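Local structure of aldo-keto Reductase, OXIDOREDUCTASE (Salmonella typhimurium, 5T79) at residues G78-L81 with Q82-L86; Q275-S278 with Q279-L282; V308-L311 with A312-F316. The protein probably acts as an NADPH-dependent aldo-keto reductase, a type of enzyme of interest for converting 3-hydroxybutanal to 1,3-butanediol. One frame throughout, in Å; residues are numbered along the deposited sequence. Where two conformers were deposited one is given.

Contact 1 (G78-L81 with Q82-L86)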
loop_
_atom_site.group_PDB
_atom_site.type_symbol
_atom_site.label_atom_id
_atom_site.label_comp_id
_atom_site.label_asym_id
_atom_site.label_seq_id
_atom_site.Cartn_x
_atom_site.Cartn_y
_atom_site.Cartn_z
ATOM N N GLY A 78 16.854 -3.331 -1.413
ATOM C CA GLY A 78 17.750 -3.847 -2.457
ATOM C C GLY A 78 18.811 -4.797 -1.911
ATOM O O GLY A 78 19.020 -5.882 -2.458
ATOM N N ARG A 79 19.453 -4.421 -0.797
ATOM C CA ARG A 79 20.468 -5.267 -0.142
ATOM C C ARG A 79 19.838 -6.574 0.387
ATOM O O ARG A 79 20.401 -7.656 0.163
ATOM C CB ARG A 79 21.136 -4.507 1.029
ATOM C CG ARG A 79 22.196 -5.341 1.761
ATOM C CD ARG A 79 22.727 -4.645 2.990
ATOM N NE ARG A 79 23.366 -5.586 3.922
ATOM C CZ ARG A 79 23.589 -5.323 5.206
ATOM N NH1 ARG A 79 23.246 -4.149 5.720
ATOM N NH2 ARG A 79 24.172 -6.224 5.983
ATOM N N ILE A 80 18.698 -6.472 1.109
ATOM C CA ILE A 80 18.026 -7.648 1.689
ATOM C C ILE A 80 17.543 -8.567 0.553
ATOM O O ILE A 80 17.658 -9.795 0.666
ATOM C CB ILE A 80 16.900 -7.259 2.675
ATOM C CG1 ILE A 80 17.502 -6.539 3.911
ATOM C CG2 ILE A 80 16.069 -8.501 3.126
ATOM C CD1 ILE A 80 16.500 -5.638 4.681
ATOM N N LEU A 81 17.033 -7.978 -0.533
ATOM C CA LEU A 81 16.600 -8.748 -1.708
ATOM C C LEU A 81 17.785 -9.573 -2.274
ATOM O O LEU A 81 17.636 -10.777 -2.499
ATOM C CB LEU A 81 16.012 -7.833 -2.792
ATOM C CG LEU A 81 15.863 -8.433 -4.196
ATOM C CD1 LEU A 81 14.758 -9.479 -4.258
ATOM C CD2 LEU A 81 15.596 -7.358 -5.194
ATOM N N GLN A 82 18.951 -8.924 -2.471
ATOM C CA GLN A 82 20.154 -9.581 -3.008
ATOM C C GLN A 82 20.634 -10.692 -2.061
ATOM O O GLN A 82 21.008 -11.779 -2.510
ATOM C CB GLN A 82 21.273 -8.528 -3.213
ATOM C CG GLN A 82 22.631 -9.086 -3.696
ATOM C CD GLN A 82 22.646 -9.600 -5.124
ATOM O OE1 GLN A 82 21.956 -9.092 -6.019
ATOM N NE2 GLN A 82 23.480 -10.601 -5.382
ATOM N N GLU A 83 20.625 -10.417 -0.747
ATOM C CA GLU A 83 21.158 -11.371 0.224
ATOM C C GLU A 83 20.238 -12.544 0.492
ATOM O O GLU A 83 20.734 -13.667 0.644
ATOM C CB GLU A 83 21.469 -10.670 1.560
ATOM C CG GLU A 83 22.659 -9.717 1.477
ATOM C CD GLU A 83 22.952 -8.876 2.707
ATOM O OE1 GLU A 83 22.119 -8.854 3.642
ATOM O OE2 GLU A 83 24.003 -8.199 2.713
ATOM N N ASP A 84 18.912 -12.309 0.553
ATOM C CA ASP A 84 17.998 -13.350 0.993
ATOM C C ASP A 84 16.888 -13.757 0.041
ATOM O O ASP A 84 16.383 -14.868 0.187
ATOM C CB ASP A 84 17.312 -12.870 2.306
ATOM C CG ASP A 84 18.229 -12.526 3.473
ATOM O OD1 ASP A 84 19.341 -13.106 3.556
ATOM O OD2 ASP A 84 17.808 -11.744 4.346
ATOM N N PHE A 85 16.460 -12.886 -0.883
ATOM C CA PHE A 85 15.265 -13.181 -1.672
ATOM C C PHE A 85 15.448 -13.399 -3.174
ATOM O O PHE A 85 14.446 -13.658 -3.837
ATOM C CB PHE A 85 14.265 -12.026 -1.499
ATOM C CG PHE A 85 13.614 -11.963 -0.132
ATOM C CD1 PHE A 85 14.190 -11.224 0.898
ATOM C CD2 PHE A 85 12.399 -12.591 0.103
ATOM C CE1 PHE A 85 13.572 -11.134 2.154
ATOM C CE2 PHE A 85 11.778 -12.500 1.357
ATOM C CZ PHE A 85 12.368 -11.771 2.372
ATOM N N LEU A 86 16.682 -13.304 -3.707
ATOM C CA LEU A 86 16.928 -13.445 -5.151
ATOM C C LEU A 86 16.294 -14.698 -5.782
ATOM O O LEU A 86 15.661 -14.528 -6.826
ATOM C CB LEU A 86 18.415 -13.404 -5.509
ATOM C CG LEU A 86 19.088 -12.036 -5.556
ATOM C CD1 LEU A 86 20.397 -12.133 -6.292
ATOM C CD2 LEU A 86 18.206 -10.978 -6.229
#
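Gly78, Arg79, Ile80 and Leu81 accept the backbone NH groups of Gln82, Glu83, Asp84 and Phe85 in four successive i to i+4 hydrogen bonds, and the helix relaxes into a wider pi-type turn over residues 82-85. Side chains one turn apart are joined by a salt bridge, Arg79 NE to Glu83 OE2 at 2.9 Å. Its N-H points almost straight at the oxygen (172°), which lies in the guanidinium plane at the edge of the group. Relative to the carboxylate, however, NE lies above the plane, and the two flat groups stand nearly perpendicular, 88° apart. Arg79 reaches this position with CG anti to its N (chi1 180°) and the chain extended as far as NE, while Glu83 swings its own extended chain back along the helix, its CG passing 3.3 Å from Arg79 O. The other carboxylate oxygen, Glu83 OE1, is paired with Arg46, which also meets Asp84 OD2, and Gln50 adds a further hydrogen bond to that oxygen. Arg46 thus bridges Glu83 and Asp84, and Glu83 also holds Arg79; this cluster of opposite charges would probably favour charged carboxylates. On the buried side, Ile80 and Phe85 lie side by side: the methyl Ile80 CG2 meets the ring edge at Phe85 CE1 (3.8 Å), and Ile80 O lies in the ring plane at the same rim. Leu81 CD1 rests against Phe85 CB at 3.8 Å. Helix 72-85 is the helix of the beta-alpha-beta unit between strands 59-61 and 93-98; Arg79 and Ile80 pack against helix 42-54, Leu81 touches Leu129, and Phe85 meets the ring of Tyr3.

Contact 2 (Q275-S278 with Q279-L282)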
loop_
_atom_site.group_PDB
_atom_site.type_symbol
_atom_site.label_atom_id
_atom_site.label_comp_id
_atom_site.label_asym_id
_atom_site.label_seq_id
_atom_site.Cartn_x
_atom_site.Cartn_y
_atom_site.Cartn_z
ATOM N N GLN A 275 -11.268 -10.071 18.917
ATOM C CA GLN A 275 -10.063 -9.704 18.172
ATOM C C GLN A 275 -9.554 -8.342 18.635
ATOM O O GLN A 275 -10.247 -7.634 19.387
ATOM C CB GLN A 275 -10.316 -9.741 16.644
ATOM C CG GLN A 275 -11.278 -8.666 16.114
ATOM C CD GLN A 275 -11.698 -8.824 14.669
ATOM O OE1 GLN A 275 -12.688 -8.229 14.239
ATOM N NE2 GLN A 275 -10.949 -9.583 13.863
ATOM N N LYS A 276 -8.326 -8.002 18.226
ATOM C CA LYS A 276 -7.714 -6.713 18.533
ATOM C C LYS A 276 -8.369 -5.645 17.680
ATOM O O LYS A 276 -8.910 -5.961 16.608
ATOM C CB LYS A 276 -6.201 -6.748 18.254
ATOM C CG LYS A 276 -5.424 -7.730 19.122
ATOM C CD LYS A 276 -3.968 -7.794 18.682
ATOM C CE LYS A 276 -3.082 -8.437 19.718
ATOM N NZ LYS A 276 -1.665 -8.010 19.557
ATOM N N LEU A 277 -8.303 -4.385 18.119
ATOM C CA LEU A 277 -8.856 -3.301 17.316
ATOM C C LEU A 277 -8.185 -3.272 15.940
ATOM O O LEU A 277 -8.877 -3.070 14.935
ATOM C CB LEU A 277 -8.702 -1.926 18.011
ATOM C CG LEU A 277 -9.120 -0.692 17.179
ATOM C CD1 LEU A 277 -10.577 -0.790 16.712
ATOM C CD2 LEU A 277 -8.912 0.590 17.961
ATOM N N SER A 278 -6.842 -3.462 15.895
ATOM C CA SER A 278 -6.093 -3.429 14.633
ATOM C C SER A 278 -6.661 -4.441 13.640
ATOM O O SER A 278 -6.857 -4.127 12.461
ATOM C CB SER A 278 -4.613 -3.713 14.891
ATOM O OG SER A 278 -4.422 -5.020 15.415
ATOM N N GLN A 279 -6.988 -5.646 14.137
ATOM C CA GLN A 279 -7.522 -6.730 13.306
ATOM C C GLN A 279 -8.908 -6.376 12.778
ATOM O O GLN A 279 -9.167 -6.567 11.597
ATOM C CB GLN A 279 -7.542 -8.025 14.099
ATOM C CG GLN A 279 -6.126 -8.491 14.427
ATOM C CD GLN A 279 -6.125 -9.693 15.335
ATOM O OE1 GLN A 279 -6.839 -9.748 16.352
ATOM N NE2 GLN A 279 -5.304 -10.668 14.996
ATOM N N MET A 280 -9.772 -5.809 13.626
ATOM C CA MET A 280 -11.093 -5.383 13.177
ATOM C C MET A 280 -10.984 -4.248 12.149
ATOM O O MET A 280 -11.738 -4.240 11.186
ATOM C CB MET A 280 -11.962 -4.933 14.356
ATOM C CG MET A 280 -13.409 -4.737 13.953
ATOM S SD MET A 280 -14.463 -4.100 15.263
ATOM C CE MET A 280 -14.053 -2.321 15.251
ATOM N N ALA A 281 -10.059 -3.293 12.358
ATOM C CA ALA A 281 -9.906 -2.143 11.475
ATOM C C ALA A 281 -9.472 -2.579 10.066
ATOM O O ALA A 281 -10.002 -2.057 9.081
ATOM C CB ALA A 281 -8.922 -1.140 12.073
ATOM N N LEU A 282 -8.564 -3.573 9.965
ATOM C CA LEU A 282 -8.117 -4.111 8.663
ATOM C C LEU A 282 -9.243 -4.874 7.977
ATOM O O LEU A 282 -9.482 -4.707 6.778
ATOM C CB LEU A 282 -6.893 -5.047 8.832
ATOM C CG LEU A 282 -5.644 -4.453 9.460
ATOM C CD1 LEU A 282 -4.540 -5.496 9.527
ATOM C CD2 LEU A 282 -5.147 -3.210 8.669
#
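Ala281 N donates to Leu277 O at 2.8 Å, the shortest hydrogen bond of this first helical turn, and Met280 N to Lys276 O and Leu282 N to Ser278 O follow the same i to i+4 pattern. Lys276 is the N-cap. Its backbone N is taken by a side chain reaching back from the third helical position: Gln279 OE1 lies 3.0 Å from Lys276 N, nearly straight (170°), with the N-H on a lone pair in the amide plane. This is one half of a capping box; the reciprocal bond is absent, since the lysine side chain offers no acceptor. Gln279 CG stands beside its own N (chi1 -66°) and the extended chain carries the amide to the cap; its NE2 bonds to Asp306 O, fixing the rotation of the group. Lys276 NZ forms a salt bridge with Asp306, which binds NADPH. Gln275 reaches across Met280 at about a right angle, OE1 lying 3.4 Å from Met280 CB and bonded to Arg273. Ser278, in the cofactor pocket, touches NADPH. Leu277 CD1 and Met280 CE meet at 4.1 Å on the face packed against helix 257-272, while Leu282 faces strand 293-296.

Contact 3 (V308-L311 with A312-F316)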
loop_
_atom_site.group_PDB
_atom_site.type_symbol
_atom_site.label_atom_id
_atom_site.label_comp_id
_atom_site.label_asym_id
_atom_site.label_seq_id
_atom_site.Cartn_x
_atom_site.Cartn_y
_atom_site.Cartn_z
ATOM N N VAL A 308 -2.232 -10.740 9.662
ATOM C CA VAL A 308 -2.597 -11.986 8.971
ATOM C C VAL A 308 -3.722 -12.701 9.772
ATOM O O VAL A 308 -4.635 -13.269 9.160
ATOM C CB VAL A 308 -1.370 -12.899 8.667
ATOM C CG1 VAL A 308 -1.799 -14.189 7.967
ATOM C CG2 VAL A 308 -0.349 -12.169 7.797
ATOM N N GLY A 309 -3.701 -12.566 11.101
ATOM C CA GLY A 309 -4.723 -13.121 12.003
ATOM C C GLY A 309 -6.127 -12.554 11.820
ATOM O O GLY A 309 -7.105 -13.146 12.279
ATOM N N MET A 310 -6.245 -11.404 11.130
ATOM C CA MET A 310 -7.518 -10.740 10.814
ATOM C C MET A 310 -8.362 -11.608 9.842
ATOM O O MET A 310 -9.593 -11.545 9.886
ATOM C CB MET A 310 -7.199 -9.350 10.223
ATOM C CG MET A 310 -8.282 -8.687 9.408
ATOM S SD MET A 310 -8.591 -9.254 7.714
ATOM C CE MET A 310 -7.684 -8.151 6.741
ATOM N N LEU A 311 -7.708 -12.368 8.944
ATOM C CA LEU A 311 -8.388 -13.178 7.931
ATOM C C LEU A 311 -9.344 -14.220 8.533
ATOM O O LEU A 311 -10.319 -14.571 7.881
ATOM C CB LEU A 311 -7.385 -13.864 7.010
ATOM C CG LEU A 311 -6.472 -12.935 6.185
ATOM C CD1 LEU A 311 -5.451 -13.746 5.395
ATOM C CD2 LEU A 311 -7.286 -12.018 5.255
ATOM N N ALA A 312 -9.091 -14.679 9.768
ATOM C CA ALA A 312 -9.916 -15.668 10.466
ATOM C C ALA A 312 -11.227 -15.078 11.016
ATOM O O ALA A 312 -12.107 -15.835 11.449
ATOM C CB ALA A 312 -9.117 -16.263 11.618
ATOM N N ASN A 313 -11.355 -13.738 11.041
ATOM C CA ASN A 313 -12.518 -13.101 11.651
ATOM C C ASN A 313 -12.774 -11.742 10.994
ATOM O O ASN A 313 -12.581 -10.713 11.631
ATOM C CB ASN A 313 -12.209 -12.962 13.164
ATOM C CG ASN A 313 -13.316 -12.493 14.064
ATOM O OD1 ASN A 313 -14.456 -12.275 13.654
ATOM N ND2 ASN A 313 -12.986 -12.340 15.332
ATOM N N ARG A 314 -13.196 -11.734 9.715
ATOM C CA ARG A 314 -13.383 -10.466 8.998
ATOM C C ARG A 314 -14.801 -10.258 8.422
ATOM O O ARG A 314 -14.997 -9.426 7.531
ATOM C CB ARG A 314 -12.320 -10.304 7.900
ATOM C CG ARG A 314 -12.342 -11.320 6.766
ATOM C CD ARG A 314 -11.290 -10.910 5.758
ATOM N NE ARG A 314 -11.363 -11.746 4.563
ATOM C CZ ARG A 314 -12.039 -11.421 3.471
ATOM N NH1 ARG A 314 -12.680 -10.259 3.398
ATOM N NH2 ARG A 314 -12.082 -12.253 2.440
ATOM N N ARG A 315 -15.798 -10.947 8.990
ATOM C CA ARG A 315 -17.181 -10.768 8.559
ATOM C C ARG A 315 -17.871 -9.781 9.475
ATOM O O ARG A 315 -17.657 -9.817 10.693
ATOM C CB ARG A 315 -17.947 -12.103 8.537
ATOM C CG ARG A 315 -17.574 -13.001 7.368
ATOM C CD ARG A 315 -18.345 -14.314 7.404
ATOM N NE ARG A 315 -17.767 -15.323 6.512
ATOM C CZ ARG A 315 -18.127 -15.508 5.245
ATOM N NH1 ARG A 315 -19.071 -14.752 4.697
ATOM N NH2 ARG A 315 -17.545 -16.451 4.514
ATOM N N PHE A 316 -18.705 -8.910 8.892
ATOM C CA PHE A 316 -19.496 -7.918 9.621
ATOM C C PHE A 316 -20.960 -8.021 9.240
ATOM O O PHE A 316 -21.270 -8.150 8.050
ATOM C CB PHE A 316 -18.997 -6.500 9.319
ATOM C CG PHE A 316 -17.602 -6.232 9.816
ATOM C CD1 PHE A 316 -16.498 -6.550 9.038
ATOM C CD2 PHE A 316 -17.390 -5.632 11.052
ATOM C CE1 PHE A 316 -15.209 -6.304 9.499
ATOM C CE2 PHE A 316 -16.092 -5.372 11.503
ATOM C CZ PHE A 316 -15.015 -5.699 10.717
HETATM O O HOH W 1 -13.736 -14.332 8.554
HETATM O O HOH W 2 -11.112 -14.463 5.339
#
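A type I beta turn, Met310 to Asn313, lies in the loop after helix 301-308: Asn313 N bonds to Met310 O at 3.0 Å across Leu311 and Ala312. The donor arrives from above the carbonyl plane rather than on a lone pair. A similar bond, Leu311 N to Val308 O, precedes it. Beyond the turn, the Arg314 side chain runs back along Met310 and Leu311. With CG between its backbone N and carbonyl carbon (chi1 64°), its chain runs out extended, CD lying 3.7 Å from Met310 SD, and passes alongside Leu311, whose CD2 is 4.1 Å from Arg314 NE. Two waters bridge Arg314 to Leu311 O: one donates to Leu311 O at 2.7 Å and accepts from Arg314 NE at 2.8 Å; the other accepts from Arg314 N at 2.9 Å and reaches the same carbonyl only weakly. The end of Arg314 is anchored by a salt bridge from NH2 to Glu14, and Asn313 ND2 bonds to Arg273 O. Met310 packs inward on Ala283 and Ile28. The whole forms a type I beta turn in the loop between helices 301-308 and 318-329 of the aldo-keto reductase barrel.

All three contacts are local, each joining neighbours in an unbroken run, so none closes a long loop and none nests in or crosses another; they follow in series. Contact 1 comes first, on helix 72-85 between barrel strands 59-61 and 93-98, beside helix 42-54, its centre about 31 Å from the centres of both others. Contact 2 opens helix 277-285 near the cofactor, and contact 3 lies after helix 301-308. These two touch, with centres about 8 Å apart: Gln275 NE2 probably bonds to Asn313 O, Gln279 O packs on Met310 CG, and Met280 O on Phe316 CZ. Together they tie the chain leading to the last helix onto the start of helix 277-285.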